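Local coordinates for protein export chaperone SatS (Mycobacterium tuberculosis H37Rv, PDB 6DNM) that acts as a chaperone for the SecA2 protein export pathway, the part modelled here being its C-terminal domain, at residues A[32-46]-A[59-71]. Sequence-based numbering, arbitrary orientation.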
loop_
_atom_site.group_PDB
_atom_site.type_symbol
_atom_site.label_atom_id
_atom_site.label_comp_id
_atom_site.label_asym_id
_atom_site.label_seq_id
_atom_site.Cartn_x
_atom_site.Cartn_y
_atom_site.Cartn_z
ATOM N N THR A 32 -7.282 1.617 4.072
ATOM C CA THR A 32 -8.056 1.302 2.875
ATOM C C THR A 32 -8.176 -0.214 2.789
ATOM O O THR A 32 -7.766 -0.933 3.709
ATOM C CB THR A 32 -7.461 1.958 1.615
ATOM O OG1 THR A 32 -8.369 1.796 0.513
ATOM C CG2 THR A 32 -6.109 1.355 1.236
ATOM N N LEU A 33 -8.762 -0.704 1.692
ATOM C CA LEU A 33 -8.894 -2.133 1.437
ATOM C C LEU A 33 -8.158 -2.499 0.157
ATOM O O LEU A 33 -8.102 -1.710 -0.794
ATOM C CB LEU A 33 -10.363 -2.557 1.261
ATOM C CG LEU A 33 -11.333 -2.215 2.397
ATOM C CD1 LEU A 33 -12.744 -2.667 2.048
ATOM C CD2 LEU A 33 -10.887 -2.846 3.713
ATOM N N ARG A 34 -7.611 -3.716 0.133
ATOM C CA ARG A 34 -6.925 -4.223 -1.045
ATOM C C ARG A 34 -7.157 -5.720 -1.161
ATOM O O ARG A 34 -7.162 -6.437 -0.157
ATOM C CB ARG A 34 -5.420 -3.972 -0.939
ATOM C CG ARG A 34 -4.626 -4.411 -2.182
ATOM C CD ARG A 34 -3.792 -5.671 -1.913
ATOM N NE ARG A 34 -3.001 -5.468 -0.711
ATOM C CZ ARG A 34 -2.404 -6.401 0.024
ATOM N NH1 ARG A 34 -1.730 -6.059 1.095
ATOM N NH2 ARG A 34 -2.460 -7.675 -0.297
ATOM N N CYS A 35 -7.345 -6.185 -2.394
ATOM C CA CYS A 35 -7.436 -7.610 -2.675
ATOM C C CYS A 35 -6.658 -7.908 -3.947
ATOM O O CYS A 35 -6.123 -7.006 -4.599
ATOM C CB CYS A 35 -8.888 -8.063 -2.832
ATOM S SG CYS A 35 -9.687 -7.413 -4.299
ATOM N N TYR A 36 -6.598 -9.184 -4.306
ATOM C CA TYR A 36 -6.024 -9.614 -5.573
ATOM C C TYR A 36 -7.064 -10.421 -6.330
ATOM O O TYR A 36 -7.708 -11.308 -5.758
ATOM C CB TYR A 36 -4.777 -10.452 -5.347
ATOM C CG TYR A 36 -3.708 -9.702 -4.597
ATOM C CD1 TYR A 36 -2.847 -8.815 -5.246
ATOM C CD2 TYR A 36 -3.578 -9.855 -3.235
ATOM C CE1 TYR A 36 -1.862 -8.117 -4.540
ATOM C CE2 TYR A 36 -2.616 -9.179 -2.537
ATOM C CZ TYR A 36 -1.761 -8.301 -3.177
ATOM O OH TYR A 36 -0.800 -7.625 -2.441
ATOM N N LEU A 37 -7.240 -10.097 -7.603
ATOM C CA LEU A 37 -8.152 -10.809 -8.486
ATOM C C LEU A 37 -7.341 -11.219 -9.700
ATOM O O LEU A 37 -6.793 -10.354 -10.390
ATOM C CB LEU A 37 -9.286 -9.880 -8.921
ATOM C CG LEU A 37 -10.381 -10.503 -9.780
ATOM C CD1 LEU A 37 -10.994 -11.705 -9.077
ATOM C CD2 LEU A 37 -11.436 -9.462 -10.087
ATOM N N ASP A 38 -7.249 -12.528 -9.947
ATOM C CA ASP A 38 -6.464 -13.073 -11.056
ATOM C C ASP A 38 -5.075 -12.440 -11.130
ATOM O O ASP A 38 -4.659 -11.916 -12.165
ATOM C CB ASP A 38 -7.203 -12.946 -12.387
ATOM C CG ASP A 38 -8.614 -13.476 -12.321
ATOM O OD1 ASP A 38 -8.849 -14.435 -11.558
ATOM O OD2 ASP A 38 -9.485 -12.928 -13.031
ATOM N N ASP A 39 -4.368 -12.465 -10.001
ATOM C CA ASP A 39 -2.986 -12.004 -9.881
ATOM C C ASP A 39 -2.825 -10.493 -9.988
ATOM O O ASP A 39 -1.699 -10.013 -10.182
ATOM C CB ASP A 39 -2.045 -12.684 -10.884
ATOM C CG ASP A 39 -1.131 -13.697 -10.236
ATOM O OD1 ASP A 39 -0.216 -14.193 -10.929
ATOM O OD2 ASP A 39 -1.328 -14.001 -9.040
ATOM N N ARG A 40 -3.906 -9.722 -9.880
ATOM C CA ARG A 40 -3.791 -8.280 -10.006
ATOM C C ARG A 40 -4.375 -7.596 -8.779
ATOM O O ARG A 40 -5.452 -7.972 -8.301
ATOM C CB ARG A 40 -4.514 -7.786 -11.263
ATOM C CG ARG A 40 -3.858 -8.275 -12.549
ATOM C CD ARG A 40 -4.668 -7.918 -13.776
ATOM N NE ARG A 40 -5.581 -6.807 -13.534
ATOM C CZ ARG A 40 -5.908 -5.900 -14.449
ATOM N NH1 ARG A 40 -5.394 -5.974 -15.671
ATOM N NH2 ARG A 40 -6.749 -4.920 -14.144
ATOM N N PRO A 41 -3.689 -6.596 -8.239
ATOM C CA PRO A 41 -4.214 -5.903 -7.059
ATOM C C PRO A 41 -5.368 -4.990 -7.429
ATOM O O PRO A 41 -5.314 -4.259 -8.421
ATOM C CB PRO A 41 -3.013 -5.094 -6.560
ATOM C CG PRO A 41 -2.186 -4.872 -7.786
ATOM C CD PRO A 41 -2.388 -6.064 -8.680
ATOM N N ILE A 42 -6.415 -5.032 -6.614
ATOM C CA ILE A 42 -7.527 -4.091 -6.719
ATOM C C ILE A 42 -7.706 -3.435 -5.358
ATOM O O ILE A 42 -7.814 -4.128 -4.339
ATOM C CB ILE A 42 -8.848 -4.746 -7.179
ATOM C CG1 ILE A 42 -8.640 -5.649 -8.402
ATOM C CG2 ILE A 42 -9.868 -3.670 -7.503
ATOM C CD1 ILE A 42 -9.928 -6.237 -8.951
ATOM N N PHE A 43 -7.724 -2.107 -5.334
ATOM C CA PHE A 43 -7.918 -1.361 -4.100
ATOM C C PHE A 43 -9.332 -0.799 -4.050
ATOM O O PHE A 43 -10.027 -0.694 -5.061
ATOM C CB PHE A 43 -6.939 -0.185 -4.006
ATOM C CG PHE A 43 -5.504 -0.583 -3.785
ATOM C CD1 PHE A 43 -4.946 -0.546 -2.516
ATOM C CD2 PHE A 43 -4.691 -0.928 -4.855
ATOM C CE1 PHE A 43 -3.624 -0.877 -2.317
ATOM C CE2 PHE A 43 -3.357 -1.259 -4.655
ATOM C CZ PHE A 43 -2.827 -1.232 -3.386
ATOM N N LEU A 44 -9.753 -0.435 -2.847
ATOM C CA LEU A 44 -10.939 0.386 -2.679
ATOM C C LEU A 44 -10.659 1.732 -3.330
ATOM O O LEU A 44 -9.892 2.541 -2.802
ATOM C CB LEU A 44 -11.231 0.536 -1.189
ATOM C CG LEU A 44 -12.465 1.346 -0.819
ATOM C CD1 LEU A 44 -13.734 0.607 -1.287
ATOM C CD2 LEU A 44 -12.496 1.603 0.693
ATOM N N GLY A 45 -11.241 1.963 -4.495
ATOM C CA GLY A 45 -10.915 3.144 -5.268
ATOM C C GLY A 45 -11.593 3.078 -6.614
ATOM O O GLY A 45 -12.368 2.162 -6.902
ATOM N N ARG A 46 -11.283 4.073 -7.441
ATOM C CA ARG A 46 -11.830 4.139 -8.787
ATOM C C ARG A 46 -10.859 4.909 -9.662
ATOM O O ARG A 46 -10.120 5.770 -9.178
ATOM C CB ARG A 46 -13.198 4.839 -8.807
ATOM C CG ARG A 46 -13.155 6.252 -8.228
ATOM C CD ARG A 46 -14.516 6.719 -7.714
ATOM N NE ARG A 46 -14.518 8.145 -7.392
ATOM C CZ ARG A 46 -14.338 8.642 -6.171
ATOM N NH1 ARG A 46 -14.357 9.955 -5.979
ATOM N NH2 ARG A 46 -14.140 7.831 -5.141
ATOM N N LEU A 59 -13.475 4.680 7.569
ATOM C CA LEU A 59 -13.597 3.620 6.575
ATOM C C LEU A 59 -14.901 2.846 6.754
ATOM O O LEU A 59 -15.627 2.595 5.786
ATOM C CB LEU A 59 -12.378 2.699 6.680
ATOM C CG LEU A 59 -12.356 1.425 5.822
ATOM C CD1 LEU A 59 -12.645 1.717 4.349
ATOM C CD2 LEU A 59 -11.027 0.671 5.992
ATOM N N ALA A 60 -15.230 2.480 7.994
ATOM C CA ALA A 60 -16.468 1.749 8.247
ATOM C C ALA A 60 -17.694 2.568 7.854
ATOM O O ALA A 60 -18.668 2.019 7.321
ATOM C CB ALA A 60 -16.537 1.332 9.716
ATOM N N ARG A 61 -17.669 3.885 8.104
ATOM C CA ARG A 61 -18.788 4.739 7.703
ATOM C C ARG A 61 -18.959 4.739 6.193
ATOM O O ARG A 61 -20.085 4.669 5.683
ATOM C CB ARG A 61 -18.546 6.174 8.167
ATOM C CG ARG A 61 -18.770 6.398 9.627
ATOM C CD ARG A 61 -20.222 6.417 9.941
ATOM N NE ARG A 61 -20.422 6.672 11.358
ATOM C CZ ARG A 61 -21.341 6.060 12.091
ATOM N NH1 ARG A 61 -22.132 5.157 11.531
ATOM N NH2 ARG A 61 -21.458 6.349 13.375
ATOM N N TYR A 62 -17.848 4.841 5.464
ATOM C CA TYR A 62 -17.900 4.810 4.011
ATOM C C TYR A 62 -18.477 3.490 3.515
ATOM O O TYR A 62 -19.322 3.471 2.609
ATOM C CB TYR A 62 -16.488 5.024 3.467
ATOM C CG TYR A 62 -16.380 4.982 1.962
ATOM C CD1 TYR A 62 -16.536 6.134 1.203
ATOM C CD2 TYR A 62 -16.101 3.788 1.298
ATOM C CE1 TYR A 62 -16.431 6.099 -0.178
ATOM C CE2 TYR A 62 -16.002 3.740 -0.082
ATOM C CZ TYR A 62 -16.164 4.899 -0.817
ATOM O OH TYR A 62 -16.062 4.852 -2.195
ATOM N N LEU A 63 -18.051 2.375 4.117
ATOM C CA LEU A 63 -18.483 1.055 3.674
ATOM C C LEU A 63 -19.951 0.781 3.977
ATOM O O LEU A 63 -20.520 -0.151 3.402
ATOM C CB LEU A 63 -17.594 -0.026 4.298
ATOM C CG LEU A 63 -16.127 0.003 3.871
ATOM C CD1 LEU A 63 -15.281 -0.868 4.797
ATOM C CD2 LEU A 63 -16.003 -0.444 2.420
ATOM N N ALA A 64 -20.574 1.570 4.854
ATOM C CA ALA A 64 -22.007 1.445 5.107
ATOM C C ALA A 64 -22.850 2.032 3.988
ATOM O O ALA A 64 -24.044 1.721 3.904
ATOM C CB ALA A 64 -22.382 2.144 6.412
ATOM N N ASP A 65 -22.270 2.879 3.146
ATOM C CA ASP A 65 -23.021 3.551 2.098
ATOM C C ASP A 65 -22.926 2.768 0.798
ATOM O O ASP A 65 -21.959 2.043 0.554
ATOM C CB ASP A 65 -22.477 4.962 1.875
ATOM C CG ASP A 65 -22.866 5.916 2.976
ATOM O OD1 ASP A 65 -23.913 5.678 3.608
ATOM O OD2 ASP A 65 -22.136 6.901 3.211
ATOM N N GLU A 66 -23.952 2.917 -0.035
ATOM C CA GLU A 66 -23.912 2.360 -1.379
ATOM C C GLU A 66 -22.856 3.093 -2.190
ATOM O O GLU A 66 -22.775 4.325 -2.154
ATOM C CB GLU A 66 -25.271 2.530 -2.052
ATOM C CG GLU A 66 -25.586 1.475 -3.094
ATOM C CD GLU A 66 -26.033 0.167 -2.477
ATOM O OE1 GLU A 66 -25.160 -0.624 -2.058
ATOM O OE2 GLU A 66 -27.258 -0.068 -2.408
ATOM N N HIS A 67 -22.046 2.337 -2.921
ATOM C CA HIS A 67 -20.961 2.921 -3.685
ATOM C C HIS A 67 -20.753 2.115 -4.955
ATOM O O HIS A 67 -21.026 0.911 -5.005
ATOM C CB HIS A 67 -19.645 2.932 -2.894
ATOM C CG HIS A 67 -19.631 3.896 -1.750
ATOM N ND1 HIS A 67 -19.758 5.258 -1.920
ATOM C CD2 HIS A 67 -19.495 3.695 -0.419
ATOM C CE1 HIS A 67 -19.707 5.854 -0.742
ATOM N NE2 HIS A 67 -19.553 4.927 0.186
ATOM N N ASP A 68 -20.275 2.795 -5.980
ATOM C CA ASP A 68 -19.782 2.152 -7.187
ATOM C C ASP A 68 -18.292 2.454 -7.248
ATOM O O ASP A 68 -17.883 3.575 -7.568
ATOM C CB ASP A 68 -20.519 2.642 -8.428
ATOM C CG ASP A 68 -20.304 1.732 -9.619
ATOM O OD1 ASP A 68 -19.653 2.165 -10.591
ATOM O OD2 ASP A 68 -20.777 0.577 -9.575
ATOM N N HIS A 69 -17.488 1.460 -6.895
ATOM C CA HIS A 69 -16.040 1.555 -6.947
ATOM C C HIS A 69 -15.513 0.192 -7.367
ATOM O O HIS A 69 -16.279 -0.732 -7.651
ATOM C CB HIS A 69 -15.459 1.987 -5.598
ATOM C CG HIS A 69 -15.943 1.161 -4.447
ATOM N ND1 HIS A 69 -15.735 -0.200 -4.371
ATOM C CD2 HIS A 69 -16.641 1.497 -3.337
ATOM C CE1 HIS A 69 -16.284 -0.667 -3.262
ATOM N NE2 HIS A 69 -16.843 0.342 -2.618
ATOM N N ASP A 70 -14.189 0.052 -7.365
ATOM C CA ASP A 70 -13.586 -1.110 -8.000
ATOM C C ASP A 70 -13.791 -2.410 -7.237
ATOM O O ASP A 70 -13.549 -3.477 -7.812
ATOM C CB ASP A 70 -12.107 -0.864 -8.287
ATOM C CG ASP A 70 -11.893 0.158 -9.386
ATOM O OD1 ASP A 70 -12.835 0.421 -10.173
ATOM O OD2 ASP A 70 -10.763 0.672 -9.488
ATOM N N LEU A 71 -14.228 -2.360 -5.977
ATOM C CA LEU A 71 -14.497 -3.576 -5.222
ATOM C C LEU A 71 -15.975 -3.928 -5.149
ATOM O O LEU A 71 -16.308 -5.024 -4.681
ATOM C CB LEU A 71 -13.981 -3.442 -3.783
ATOM C CG LEU A 71 -12.504 -3.090 -3.610
ATOM C CD1 LEU A 71 -12.160 -3.036 -2.132
ATOM C CD2 LEU A 71 -11.598 -4.083 -4.296
#
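Leu44 and Leu71 lie at the heart of a buried, mainly apolar contact in which one face of the hairpin formed by strands 32-37 and 40-43 meets the C-terminal part of helix 56-63 and the loop that follows it. Leu71 lies against both strands: CD1 is 3.8 Å from Leu44 CB and also meets Leu33 CB, while CD2 touches Ile42 CG2 at 3.7 Å and Cys35 SG. Just past strand 40-43, and still bonded to Leu33 O through its backbone N, Leu44 carries CG anti to its own nitrogen (chi1 -179°), which sends its two methyls in among the second segment. CD1 sits squarely over one face of the His69 imidazole, a CH-pi contact 3.5 Å from the ring centroid, and CD2 packs on Leu59 CD1 at 3.7 Å. Leu33 and Leu63 meet tip to tip, CD1 to CD2, at 4.0 Å.

A single hydrogen bond joins the two backbones, from Asp70 N to Gly45 O at 2.8 Å, with the donor almost in line with the carbonyl. Both nitrogens of the His69 ring are engaged: ND1 accepts a hydrogen bond from Leu71 N at 3.1 Å, the donor only 3° out of the ring plane, and NE2 is hydrogen-bonded to Tyr77 OH. These bonds probably fix the ring's rotation and so the face that it offers to Leu44. Asp70 OD2, beside Arg46 CA, is hydrogen-bonded to Tyr133 OH.

Helix 77-86 backs Leu63 through Tyr77 and Ile80, strand 19-24 continues the sheet beyond strand 29-37, and helix 117-134 packs against Phe43, whose CB points away from the 59-71 segment.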